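Local coordinates for fatty acid-binding protein homolog 8 (Caenorhabditis elegans, PDB 6C1Z), which binds unsaturated fatty acids such as oleic acid and carries them from the lysosome into the nucleus to switch on genes promoting longevity, at residues 19-24 with 29-34; 76-81 with 97-102; 86-89 with 94-97; 121-126 with 130-135. One frame throughout, in Å; residues are numbered along the deposited sequence.

Contact 1 of 4, residues 19-24 with 29-34; sequences NFEEYL and VGLLIR. With SO4 (sulfate ion), chain C.
The guanidinium group of Arg34 meets Glu21 through water: one water molecule, lying in the guanidinium plane at its edge, accepts from Arg34 NE at 2.8 Å and donates to Glu21 OE2. At 4.3 Å, Glu21 OE2 and Arg34 NE are too far apart for a salt bridge, and the carboxylate is turned 43° from the guanidinium plane. Another edge of the group serves the loop, where Arg34 NH1 donates to Val29 O at 2.8 Å, in the carbonyl plane. Leu31 CA sits over one face, off-centre, near its rim. The Phe20 ring likewise takes Leu24 CD1 on one face, 3.7 Å above its plane and also off-centre. Below the charged ends, Leu24 and Arg34 run past one another in opposite senses, CB to CB at 3.7 Å. Arg34 CG stands between the backbone N and carbonyl carbon (chi1 68°), so that the extended chain runs across Glu21 at about a right angle. The turn itself is pinned by Val29 N donating to Leu24 O at 2.9 Å. A leucine in place of Arg34 would probably strand the bridging water and deprive the Val29 carbonyl of its side-chain donor, letting the loop shift. A sulfate binds the backbone N of Phe20 and of Glu21. The pair is the helix-turn-helix lid of fatty acid-binding proteins, and residues 29-34 probably belong to a nuclear localization signal.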
loop_
_atom_site.group_PDB
_atom_site.type_symbol
_atom_site.label_atom_id
_atom_site.label_comp_id
_atom_site.label_asym_id
_atom_site.label_seq_id
_atom_site.Cartn_x
_atom_site.Cartn_y
_atom_site.Cartn_z
ATOM N N ASN A 19 4.313 -9.085 9.971
ATOM C CA ASN A 19 5.196 -9.460 8.866
ATOM C C ASN A 19 5.598 -8.286 7.971
ATOM O O ASN A 19 6.048 -8.496 6.831
ATOM C CB ASN A 19 4.601 -10.597 8.021
ATOM C CG ASN A 19 4.772 -11.942 8.658
ATOM O OD1 ASN A 19 5.383 -12.077 9.715
ATOM N ND2 ASN A 19 4.220 -12.959 8.018
ATOM N N PHE A 20 5.489 -7.036 8.422
ATOM C CA PHE A 20 5.884 -5.930 7.548
ATOM C C PHE A 20 7.388 -5.915 7.302
ATOM O O PHE A 20 7.831 -5.777 6.155
ATOM C CB PHE A 20 5.396 -4.586 8.099
ATOM C CG PHE A 20 5.680 -3.410 7.200
ATOM C CD1 PHE A 20 5.382 -3.446 5.843
ATOM C CD2 PHE A 20 6.223 -2.258 7.713
ATOM C CE1 PHE A 20 5.617 -2.353 5.031
ATOM C CE2 PHE A 20 6.469 -1.163 6.898
ATOM C CZ PHE A 20 6.167 -1.217 5.559
ATOM N N GLU A 21 8.196 -6.024 8.364
ATOM C CA GLU A 21 9.642 -6.050 8.181
ATOM C C GLU A 21 10.057 -7.220 7.296
ATOM O O GLU A 21 10.946 -7.076 6.445
ATOM C CB GLU A 21 10.338 -6.103 9.544
ATOM C CG GLU A 21 11.862 -6.028 9.477
ATOM C CD GLU A 21 12.538 -5.991 10.844
ATOM O OE1 GLU A 21 11.852 -5.727 11.855
ATOM O OE2 GLU A 21 13.762 -6.225 10.902
ATOM N N GLU A 22 9.413 -8.387 7.477
ATOM C CA GLU A 22 9.700 -9.572 6.661
ATOM C C GLU A 22 9.312 -9.347 5.205
ATOM O O GLU A 22 10.026 -9.794 4.294
ATOM C CB GLU A 22 8.966 -10.780 7.234
ATOM C CG GLU A 22 9.529 -11.294 8.550
ATOM C CD GLU A 22 10.941 -11.849 8.418
ATOM O OE1 GLU A 22 11.338 -12.237 7.296
ATOM O OE2 GLU A 22 11.654 -11.893 9.444
ATOM N N TYR A 23 8.196 -8.664 4.965
ATOM C CA TYR A 23 7.820 -8.282 3.609
ATOM C C TYR A 23 8.863 -7.362 2.975
ATOM O O TYR A 23 9.271 -7.557 1.823
ATOM C CB TYR A 23 6.415 -7.637 3.600
ATOM C CG TYR A 23 6.165 -6.906 2.321
ATOM C CD1 TYR A 23 5.775 -7.575 1.175
ATOM C CD2 TYR A 23 6.375 -5.539 2.249
ATOM C CE1 TYR A 23 5.593 -6.896 -0.012
ATOM C CE2 TYR A 23 6.214 -4.850 1.072
ATOM C CZ TYR A 23 5.848 -5.541 -0.070
ATOM O OH TYR A 23 5.700 -4.836 -1.238
ATOM N N LEU A 24 9.308 -6.356 3.710
ATOM C CA LEU A 24 10.333 -5.464 3.179
ATOM C C LEU A 24 11.621 -6.222 2.876
ATOM O O LEU A 24 12.274 -5.969 1.849
ATOM C CB LEU A 24 10.579 -4.328 4.164
ATOM C CG LEU A 24 9.414 -3.356 4.351
ATOM C CD1 LEU A 24 9.785 -2.268 5.373
ATOM C CD2 LEU A 24 8.978 -2.715 3.040
ATOM N N VAL A 29 14.631 -4.745 0.588
ATOM C CA VAL A 29 15.003 -3.570 1.370
ATOM C C VAL A 29 16.064 -3.962 2.389
ATOM O O VAL A 29 15.989 -5.034 3.001
ATOM C CB VAL A 29 13.760 -2.994 2.059
ATOM C CG1 VAL A 29 14.160 -1.796 2.939
ATOM C CG2 VAL A 29 12.734 -2.581 1.029
ATOM N N GLY A 30 17.073 -3.090 2.568
ATOM C CA GLY A 30 18.155 -3.348 3.503
ATOM C C GLY A 30 17.724 -3.277 4.959
ATOM O O GLY A 30 16.643 -2.818 5.311
ATOM N N LEU A 31 18.641 -3.701 5.834
ATOM C CA LEU A 31 18.287 -3.940 7.233
ATOM C C LEU A 31 17.916 -2.649 7.957
ATOM O O LEU A 31 16.880 -2.581 8.628
ATOM C CB LEU A 31 19.438 -4.653 7.946
ATOM C CG LEU A 31 19.208 -4.923 9.436
ATOM C CD1 LEU A 31 17.972 -5.777 9.671
ATOM C CD2 LEU A 31 20.425 -5.589 10.055
ATOM N N LEU A 32 18.763 -1.622 7.861
ATOM C CA LEU A 32 18.493 -0.380 8.582
ATOM C C LEU A 32 17.181 0.241 8.139
ATOM O O LEU A 32 16.377 0.687 8.969
ATOM C CB LEU A 32 19.632 0.614 8.371
ATOM C CG LEU A 32 20.900 0.340 9.171
ATOM C CD1 LEU A 32 21.955 1.370 8.809
ATOM C CD2 LEU A 32 20.607 0.364 10.668
ATOM N N ILE A 33 16.928 0.254 6.833
ATOM C CA ILE A 33 15.721 0.895 6.336
ATOM C C ILE A 33 14.486 0.102 6.741
ATOM O O ILE A 33 13.491 0.677 7.193
ATOM C CB ILE A 33 15.819 1.127 4.819
ATOM C CG1 ILE A 33 16.873 2.193 4.541
ATOM C CG2 ILE A 33 14.510 1.613 4.256
ATOM C CD1 ILE A 33 17.365 2.258 3.118
ATOM N N ARG A 34 14.518 -1.232 6.590
ATOM C CA ARG A 34 13.325 -2.004 6.906
ATOM C C ARG A 34 13.013 -1.972 8.397
ATOM O O ARG A 34 11.836 -1.976 8.778
ATOM C CB ARG A 34 13.408 -3.435 6.350
ATOM C CG ARG A 34 14.440 -4.367 6.972
ATOM C CD ARG A 34 14.386 -5.727 6.284
ATOM N NE ARG A 34 15.284 -6.714 6.875
ATOM C CZ ARG A 34 16.461 -7.078 6.365
ATOM N NH1 ARG A 34 16.905 -6.545 5.234
ATOM N NH2 ARG A 34 17.210 -7.993 6.982
HETATM S S SO4 C . 5.957 -5.894 11.854
HETATM O O1 SO4 C . 5.933 -4.524 12.357
HETATM O O2 SO4 C . 4.750 -6.078 11.041
HETATM O O3 SO4 C . 7.170 -6.138 11.098
HETATM O O4 SO4 C . 5.895 -6.775 13.025
HETATM O O HOH W 1 14.577 -8.112 9.238
#

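Contact 2 of 4, residues 76-81 with 97-102; sequences EIAPDE and SHQDKI. With SO4 (sulfate ion), chain B.
Across the inside of the beta barrel, Gln99 reaches over the intervening strand 83-91 to Glu76 on strand 74-77. Their side chains cross at about a right angle, and this is where the contact is tight. Gln99 NE2 donates to Glu76 OE1 at 3.0 Å along a nearly straight N-H (173°), staying in its own amide plane but coming from above the carboxylate plane. The carboxylate and amide are turned 64° apart. Both chains are extended with CG anti to the backbone N (chi1 -178° in Gln99), which carries their ends inward from the wall. OE1 of Glu76 is also hydrogen-bonded to the hydroxyl of Thr86 and takes a bond from a water that touches Ser97 OG as well; such a grip would probably favour the charged carboxylate. Ala78 closes in beside the amide, its CB 3.7 Å from Gln99 NE2. Beyond this point the packing gives way to solvent. The type I turn from Ala78 to Glu81 swings out, and Asp80 is joined to Gln99 by a single water, which donates to Gln99 OE1 at 2.6 Å but only weakly to Asp80 OD2. Farther along, past Gln99, Lys101 NZ donates to a sulfate oxygen, O3, at 3.2 Å.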
loop_
_atom_site.group_PDB
_atom_site.type_symbol
_atom_site.label_atom_id
_atom_site.label_comp_id
_atom_site.label_asym_id
_atom_site.label_seq_id
_atom_site.Cartn_x
_atom_site.Cartn_y
_atom_site.Cartn_z
ATOM N N GLU A 76 5.381 3.544 -11.261
ATOM C CA GLU A 76 5.412 3.961 -9.871
ATOM C C GLU A 76 6.851 3.994 -9.391
ATOM O O GLU A 76 7.584 3.011 -9.544
ATOM C CB GLU A 76 4.626 2.978 -8.995
ATOM C CG GLU A 76 4.701 3.307 -7.504
ATOM C CD GLU A 76 3.964 2.316 -6.616
ATOM O OE1 GLU A 76 3.456 1.279 -7.123
ATOM O OE2 GLU A 76 3.908 2.579 -5.395
ATOM N N ILE A 77 7.250 5.118 -8.810
ATOM C CA ILE A 77 8.475 5.173 -8.028
ATOM C C ILE A 77 8.066 4.852 -6.595
ATOM O O ILE A 77 7.503 5.685 -5.888
ATOM C CB ILE A 77 9.183 6.518 -8.160
ATOM C CG1 ILE A 77 9.829 6.617 -9.541
ATOM C CG2 ILE A 77 10.243 6.641 -7.095
ATOM C CD1 ILE A 77 8.867 6.796 -10.712
ATOM N N ALA A 78 8.306 3.618 -6.185
ATOM C CA ALA A 78 7.877 3.162 -4.878
ATOM C C ALA A 78 8.793 3.737 -3.813
ATOM O O ALA A 78 9.865 4.276 -4.108
ATOM C CB ALA A 78 7.884 1.640 -4.834
ATOM N N PRO A 79 8.394 3.651 -2.547
ATOM C CA PRO A 79 9.259 4.169 -1.482
ATOM C C PRO A 79 10.629 3.522 -1.424
ATOM O O PRO A 79 11.560 4.154 -0.920
ATOM C CB PRO A 79 8.442 3.932 -0.203
ATOM C CG PRO A 79 7.308 3.055 -0.598
ATOM C CD PRO A 79 7.055 3.319 -2.042
ATOM N N ASP A 80 10.797 2.294 -1.945
ATOM C CA ASP A 80 12.123 1.674 -1.999
ATOM C C ASP A 80 13.010 2.274 -3.098
ATOM O O ASP A 80 14.124 1.787 -3.338
ATOM C CB ASP A 80 12.029 0.145 -2.136
ATOM C CG ASP A 80 11.430 -0.307 -3.465
ATOM O OD1 ASP A 80 11.159 0.540 -4.346
ATOM O OD2 ASP A 80 11.230 -1.532 -3.630
ATOM N N GLU A 81 12.529 3.334 -3.749
ATOM C CA GLU A 81 13.248 4.091 -4.770
ATOM C C GLU A 81 13.444 3.310 -6.062
ATOM O O GLU A 81 14.125 3.796 -6.977
ATOM C CB GLU A 81 14.579 4.663 -4.257
ATOM C CG GLU A 81 14.406 5.696 -3.153
ATOM C CD GLU A 81 15.720 6.093 -2.498
ATOM O OE1 GLU A 81 16.777 5.551 -2.890
ATOM O OE2 GLU A 81 15.694 6.947 -1.586
ATOM N N SER A 97 -3.697 -3.498 -6.022
ATOM C CA SER A 97 -2.574 -2.976 -6.796
ATOM C C SER A 97 -1.585 -4.087 -7.140
ATOM O O SER A 97 -1.069 -4.781 -6.254
ATOM C CB SER A 97 -1.873 -1.876 -6.020
ATOM O OG SER A 97 -0.781 -1.416 -6.814
ATOM N N HIS A 98 -1.342 -4.275 -8.443
ATOM C CA HIS A 98 -0.273 -5.137 -8.930
ATOM C C HIS A 98 0.935 -4.269 -9.234
ATOM O O HIS A 98 0.924 -3.487 -10.186
ATOM C CB HIS A 98 -0.721 -5.920 -10.158
ATOM C CG HIS A 98 -1.623 -7.062 -9.818
ATOM N ND1 HIS A 98 -2.976 -6.908 -9.585
ATOM C CD2 HIS A 98 -1.345 -8.363 -9.583
ATOM C CE1 HIS A 98 -3.503 -8.084 -9.281
ATOM N NE2 HIS A 98 -2.532 -8.978 -9.257
ATOM N N GLN A 99 1.953 -4.378 -8.395
ATOM C CA GLN A 99 3.181 -3.609 -8.540
ATOM C C GLN A 99 4.184 -4.563 -9.185
ATOM O O GLN A 99 4.792 -5.382 -8.500
ATOM C CB GLN A 99 3.633 -3.116 -7.169
ATOM C CG GLN A 99 4.902 -2.244 -7.262
ATOM C CD GLN A 99 5.422 -1.836 -5.903
ATOM O OE1 GLN A 99 6.137 -2.588 -5.238
ATOM N NE2 GLN A 99 5.056 -0.635 -5.472
ATOM N N ASP A 100 4.346 -4.445 -10.501
ATOM C CA ASP A 100 5.163 -5.375 -11.274
ATOM C C ASP A 100 6.600 -4.877 -11.424
ATOM O O ASP A 100 6.843 -3.728 -11.816
ATOM C CB ASP A 100 4.569 -5.598 -12.671
ATOM C CG ASP A 100 3.253 -6.352 -12.658
ATOM O OD1 ASP A 100 2.938 -7.034 -11.668
ATOM O OD2 ASP A 100 2.536 -6.283 -13.678
ATOM N N LYS A 101 7.546 -5.748 -11.117
ATOM C CA LYS A 101 8.943 -5.389 -11.283
ATOM C C LYS A 101 9.257 -5.090 -12.740
ATOM O O LYS A 101 8.594 -5.571 -13.669
ATOM C CB LYS A 101 9.866 -6.487 -10.759
ATOM C CG LYS A 101 9.865 -7.782 -11.541
ATOM C CD LYS A 101 10.842 -8.762 -10.911
ATOM C CE LYS A 101 10.889 -10.080 -11.648
ATOM N NZ LYS A 101 11.846 -11.013 -10.998
ATOM N N ILE A 102 10.257 -4.243 -12.923
ATOM C CA ILE A 102 10.825 -3.944 -14.232
ATOM C C ILE A 102 12.171 -4.636 -14.418
ATOM O O ILE A 102 12.410 -5.299 -15.432
ATOM C CB ILE A 102 10.937 -2.417 -14.447
ATOM C CG1 ILE A 102 9.530 -1.806 -14.455
ATOM C CG2 ILE A 102 11.675 -2.092 -15.745
ATOM C CD1 ILE A 102 9.499 -0.303 -14.463
HETATM S S SO4 B . 8.702 -11.939 -8.469
HETATM O O1 SO4 B . 8.191 -11.214 -9.633
HETATM O O2 SO4 B . 8.289 -13.333 -8.517
HETATM O O3 SO4 B . 10.158 -11.846 -8.426
HETATM O O4 SO4 B . 8.200 -11.281 -7.256
HETATM O O HOH W 2 1.152 0.261 -5.693
HETATM O O HOH W 3 7.966 -1.633 -3.661
#

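Contact 3 of 4, residues 86-89 with 94-97; sequences TLVT and KFIS
Thr89 and Ile96 exchange two backbone hydrogen bonds, Thr89 N to Ile96 O at 2.8 Å and Ile96 N to Thr89 O at 2.9 Å, as the hydrogen-bonded pair of an antiparallel beta hairpin, strands 83-91 and 94-101 of the barrel wall. The second bond is nearly straight (171°). A water adds to the ladder by donating to both Leu87 O and Ile96 O, so the Ile96 carbonyl accepts twice. Weaker CA-H...O contacts fill in between: Val88 CA meets Ile96 O at 3.2 Å, and Ser97 CA and Phe95 CA point in the same fashion at the carbonyls of Leu87 and Thr89. On the face that carries Thr89 and Ile96, the Thr89 hydroxyl passes obliquely beside Ile96, OG1 to CB 3.8 Å, while it is hydrogen-bonded to Glu91.

The other face is buried in the barrel and holds Val88 and Ser97, a non-hydrogen-bonded pair. Val88 comes to the Phe95 ring at its edge, near the ring plane, with CG1 4.1 Å from CD2. That ring also makes edge-to-face contacts with Phe8, Trp53, Phe55 and Phe90, placing this end of the hairpin in an aromatic cluster. At the other end, Ser97 OG lies anti to its own backbone N (chi1 179°) and is thereby pressed against a methyl group, Thr86 CG2, at 3.2 Å.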
loop_
_atom_site.group_PDB
_atom_site.type_symbol
_atom_site.label_atom_id
_atom_site.label_comp_id
_atom_site.label_asym_id
_atom_site.label_seq_id
_atom_site.Cartn_x
_atom_site.Cartn_y
_atom_site.Cartn_z
ATOM N N THR A 86 2.819 -0.402 -12.271
ATOM C CA THR A 86 1.756 -0.629 -11.301
ATOM C C THR A 86 0.388 -0.452 -11.947
ATOM O O THR A 86 0.189 0.411 -12.800
ATOM C CB THR A 86 1.942 0.317 -10.111
ATOM O OG1 THR A 86 3.170 -0.032 -9.445
ATOM C CG2 THR A 86 0.779 0.199 -9.145
ATOM N N LEU A 87 -0.558 -1.294 -11.546
ATOM C CA LEU A 87 -1.934 -1.221 -12.035
ATOM C C LEU A 87 -2.850 -1.436 -10.845
ATOM O O LEU A 87 -2.753 -2.474 -10.176
ATOM C CB LEU A 87 -2.177 -2.317 -13.081
ATOM C CG LEU A 87 -3.602 -2.490 -13.594
ATOM C CD1 LEU A 87 -4.130 -1.238 -14.241
ATOM C CD2 LEU A 87 -3.639 -3.635 -14.587
ATOM N N VAL A 88 -3.748 -0.481 -10.580
ATOM C CA VAL A 88 -4.700 -0.567 -9.467
ATOM C C VAL A 88 -6.092 -0.756 -10.039
ATOM O O VAL A 88 -6.496 -0.026 -10.946
ATOM C CB VAL A 88 -4.660 0.681 -8.569
ATOM C CG1 VAL A 88 -5.485 0.432 -7.290
ATOM C CG2 VAL A 88 -3.212 1.073 -8.214
ATOM N N THR A 89 -6.812 -1.749 -9.528
ATOM C CA THR A 89 -8.199 -1.985 -9.883
ATOM C C THR A 89 -9.050 -1.957 -8.614
ATOM O O THR A 89 -8.543 -1.949 -7.495
ATOM C CB THR A 89 -8.327 -3.326 -10.596
ATOM O OG1 THR A 89 -7.711 -4.315 -9.767
ATOM C CG2 THR A 89 -7.651 -3.289 -11.976
ATOM N N LYS A 94 -12.736 -3.962 -3.113
ATOM C CA LYS A 94 -11.363 -3.843 -2.644
ATOM C C LYS A 94 -10.504 -3.159 -3.690
ATOM O O LYS A 94 -10.685 -3.363 -4.887
ATOM C CB LYS A 94 -10.739 -5.215 -2.377
ATOM C CG LYS A 94 -11.599 -6.148 -1.558
ATOM C CD LYS A 94 -10.804 -7.372 -1.135
ATOM C CE LYS A 94 -11.581 -8.227 -0.133
ATOM N NZ LYS A 94 -12.858 -8.730 -0.706
ATOM N N PHE A 95 -9.565 -2.321 -3.232
ATOM C CA PHE A 95 -8.503 -1.824 -4.106
ATOM C C PHE A 95 -7.385 -2.857 -4.193
ATOM O O PHE A 95 -6.891 -3.329 -3.169
ATOM C CB PHE A 95 -7.894 -0.514 -3.598
ATOM C CG PHE A 95 -8.754 0.702 -3.780
ATOM C CD1 PHE A 95 -9.628 1.099 -2.787
ATOM C CD2 PHE A 95 -8.628 1.492 -4.914
ATOM C CE1 PHE A 95 -10.394 2.227 -2.930
ATOM C CE2 PHE A 95 -9.378 2.630 -5.071
ATOM C CZ PHE A 95 -10.269 3.016 -4.072
ATOM N N ILE A 96 -7.022 -3.247 -5.406
ATOM C CA ILE A 96 -5.975 -4.234 -5.638
ATOM C C ILE A 96 -4.928 -3.582 -6.520
ATOM O O ILE A 96 -5.240 -3.137 -7.634
ATOM C CB ILE A 96 -6.518 -5.487 -6.318
ATOM C CG1 ILE A 96 -7.667 -6.067 -5.497
ATOM C CG2 ILE A 96 -5.396 -6.490 -6.499
ATOM C CD1 ILE A 96 -8.348 -7.248 -6.159
ATOM N N SER A 97 -3.697 -3.498 -6.022
ATOM C CA SER A 97 -2.574 -2.976 -6.796
ATOM C C SER A 97 -1.585 -4.087 -7.140
ATOM O O SER A 97 -1.069 -4.781 -6.254
ATOM C CB SER A 97 -1.873 -1.876 -6.020
ATOM O OG SER A 97 -0.781 -1.416 -6.814
HETATM O O HOH W 4 -4.645 -4.599 -10.205
#

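Contact 4 of 4, residues 121-126 with 130-135; sequences LQTYQS and ICRREF
Four backbone hydrogen bonds carry the ladder between 121-126 and 130-135: Gln122 and Arg133 trade one in each direction, as do Tyr124 and Cys131, the last being nearly straight from Cys131 N to Tyr124 O (2.8 Å, 178°). Polar side chains on the buried face converge on the Tyr124 hydroxyl. It donates to Gln122 OE1 at 2.7 Å, from above the carbonyl plane, and accepts a weak, bent bond from Arg133 NE at 3.5 Å. Bends at chi2 and chi3 (chi3 100°) bring Arg133 CD and NE against the Tyr124 ring and hydroxyl; its stronger partner is Ser17. Aromatic contacts fill the same face: Cys131 SG lies 3.7 Å from Tyr124 CD2 in an oblique sulfur-aromatic contact, and Gln122 OE1 comes 3.4 Å from Phe135 CE1, amide and ring almost perpendicular (81°). On the opposite face Gln125 lies along Ile130 (OE1 to CD1 3.9 Å) and Thr123 along Arg132, each pair running the same way. Replacing Tyr124 with an alanine would probably leave Gln122 OE1 without this donor and open a gap beside Cys131 SG. The hairpin lies between strands 10-18 and 109-116 in the barrel wall, and helix 20-27 covers its Cys131 end through Phe20 and Tyr23.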
loop_
_atom_site.group_PDB
_atom_site.type_symbol
_atom_site.label_atom_id
_atom_site.label_comp_id
_atom_site.label_asym_id
_atom_site.label_seq_id
_atom_site.Cartn_x
_atom_site.Cartn_y
_atom_site.Cartn_z
ATOM N N LEU A 121 -8.120 -2.496 6.222
ATOM C CA LEU A 121 -7.145 -3.578 6.253
ATOM C C LEU A 121 -6.329 -3.544 4.973
ATOM O O LEU A 121 -6.835 -3.160 3.922
ATOM C CB LEU A 121 -7.813 -4.964 6.438
ATOM C CG LEU A 121 -8.186 -5.357 7.874
ATOM C CD1 LEU A 121 -9.257 -4.453 8.430
ATOM C CD2 LEU A 121 -8.632 -6.807 7.938
ATOM N N GLN A 122 -5.066 -3.897 5.095
ATOM C CA GLN A 122 -4.226 -4.063 3.924
ATOM C C GLN A 122 -3.450 -5.365 4.018
ATOM O O GLN A 122 -3.086 -5.814 5.104
ATOM C CB GLN A 122 -3.233 -2.935 3.738
ATOM C CG GLN A 122 -3.864 -1.592 3.543
ATOM C CD GLN A 122 -2.856 -0.559 3.145
ATOM O OE1 GLN A 122 -1.910 -0.268 3.886
ATOM N NE2 GLN A 122 -3.075 0.042 1.990
ATOM N N THR A 123 -3.179 -5.966 2.859
ATOM C CA THR A 123 -2.144 -6.975 2.765
ATOM C C THR A 123 -1.131 -6.537 1.722
ATOM O O THR A 123 -1.503 -5.985 0.686
ATOM C CB THR A 123 -2.699 -8.375 2.416
ATOM O OG1 THR A 123 -3.522 -8.305 1.242
ATOM C CG2 THR A 123 -3.511 -8.941 3.572
ATOM N N TYR A 124 0.137 -6.797 2.009
ATOM C CA TYR A 124 1.210 -6.640 1.041
ATOM C C TYR A 124 1.831 -8.011 0.858
ATOM O O TYR A 124 2.327 -8.614 1.816
ATOM C CB TYR A 124 2.291 -5.656 1.510
ATOM C CG TYR A 124 1.840 -4.397 2.212
ATOM C CD1 TYR A 124 0.659 -3.759 1.861
ATOM C CD2 TYR A 124 2.615 -3.840 3.217
ATOM C CE1 TYR A 124 0.257 -2.613 2.508
ATOM C CE2 TYR A 124 2.216 -2.689 3.860
ATOM C CZ TYR A 124 1.036 -2.095 3.492
ATOM O OH TYR A 124 0.643 -0.947 4.160
ATOM N N GLN A 125 1.782 -8.511 -0.370
ATOM C CA GLN A 125 2.246 -9.850 -0.689
ATOM C C GLN A 125 3.370 -9.788 -1.706
ATOM O O GLN A 125 3.247 -9.095 -2.720
ATOM C CB GLN A 125 1.045 -10.590 -1.255
ATOM C CG GLN A 125 1.321 -11.836 -2.062
ATOM C CD GLN A 125 0.045 -12.397 -2.670
ATOM O OE1 GLN A 125 -0.929 -12.657 -1.966
ATOM N NE2 GLN A 125 0.035 -12.545 -3.980
ATOM N N SER A 126 4.457 -10.506 -1.429
ATOM C CA SER A 126 5.498 -10.767 -2.423
ATOM C C SER A 126 6.156 -12.094 -2.097
ATOM O O SER A 126 6.443 -12.382 -0.932
ATOM C CB SER A 126 6.568 -9.662 -2.430
ATOM O OG SER A 126 7.500 -9.875 -3.462
ATOM N N ILE A 130 3.280 -12.666 3.129
ATOM C CA ILE A 130 2.151 -11.749 3.221
ATOM C C ILE A 130 2.259 -10.959 4.515
ATOM O O ILE A 130 2.356 -11.541 5.602
ATOM C CB ILE A 130 0.805 -12.486 3.157
ATOM C CG1 ILE A 130 0.612 -13.103 1.780
ATOM C CG2 ILE A 130 -0.344 -11.517 3.442
ATOM C CD1 ILE A 130 -0.577 -13.995 1.693
ATOM N N CYS A 131 2.214 -9.642 4.387
ATOM C CA CYS A 131 2.142 -8.708 5.507
ATOM C C CYS A 131 0.686 -8.289 5.670
ATOM O O CYS A 131 -0.003 -8.059 4.678
ATOM C CB CYS A 131 3.020 -7.462 5.236
ATOM S SG CYS A 131 2.601 -5.990 6.205
ATOM N N ARG A 132 0.229 -8.164 6.915
ATOM C CA ARG A 132 -1.132 -7.733 7.216
ATOM C C ARG A 132 -1.071 -6.481 8.079
ATOM O O ARG A 132 -0.313 -6.431 9.046
ATOM C CB ARG A 132 -1.919 -8.834 7.954
ATOM C CG ARG A 132 -1.974 -10.167 7.243
ATOM C CD ARG A 132 -2.651 -11.261 8.081
ATOM N NE ARG A 132 -2.812 -12.469 7.279
ATOM C CZ ARG A 132 -3.712 -12.587 6.314
ATOM N NH1 ARG A 132 -4.541 -11.583 6.062
ATOM N NH2 ARG A 132 -3.791 -13.711 5.614
ATOM N N ARG A 133 -1.840 -5.476 7.711
ATOM C CA ARG A 133 -1.910 -4.241 8.472
ATOM C C ARG A 133 -3.358 -3.853 8.676
ATOM O O ARG A 133 -4.215 -4.139 7.838
ATOM C CB ARG A 133 -1.127 -3.122 7.813
ATOM C CG ARG A 133 0.299 -3.133 8.355
ATOM C CD ARG A 133 1.330 -2.849 7.336
ATOM N NE ARG A 133 1.793 -1.472 7.380
ATOM C CZ ARG A 133 2.712 -1.006 8.224
ATOM N NH1 ARG A 133 3.225 -1.780 9.157
ATOM N NH2 ARG A 133 3.086 0.258 8.161
ATOM N N GLU A 134 -3.630 -3.240 9.823
ATOM C CA GLU A 134 -4.961 -2.788 10.184
ATOM C C GLU A 134 -4.879 -1.339 10.656
ATOM O O GLU A 134 -3.996 -0.984 11.453
ATOM C CB GLU A 134 -5.512 -3.688 11.282
ATOM C CG GLU A 134 -6.884 -3.326 11.763
ATOM C CD GLU A 134 -7.327 -4.231 12.894
ATOM O OE1 GLU A 134 -6.577 -4.352 13.885
ATOM O OE2 GLU A 134 -8.409 -4.838 12.778
ATOM N N PHE A 135 -5.831 -0.523 10.200
ATOM C CA PHE A 135 -5.917 0.902 10.501
ATOM C C PHE A 135 -7.301 1.240 11.031
ATOM O O PHE A 135 -8.301 0.589 10.698
ATOM C CB PHE A 135 -5.766 1.754 9.226
ATOM C CG PHE A 135 -4.434 1.612 8.509
ATOM C CD1 PHE A 135 -4.133 0.492 7.750
ATOM C CD2 PHE A 135 -3.492 2.639 8.564
ATOM C CE1 PHE A 135 -2.946 0.395 7.098
ATOM C CE2 PHE A 135 -2.285 2.542 7.921
ATOM C CZ PHE A 135 -2.008 1.425 7.184
#

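Overall arrangement
From the N terminus, contact 1 comes first, closing the turn between the two lid helices. Contact 2 closes a much longer loop, bringing 76-81 to 97-102 across strand 83-91; contact 3, the hairpin of that strand with 94-101, opens inside this loop and ends on the same strand, the two sharing Ser97. Contact 4 closes the last hairpin near the C terminus. All three strand contacts belong to one antiparallel barrel wall. The lid touches two of them: Phe20 CA lies 3.5 Å from Cys131 SG of contact 4, and Val29 packs lightly on Asp80 of contact 2. Contact 3 lies on the opposite side of the chain's centre from the lid.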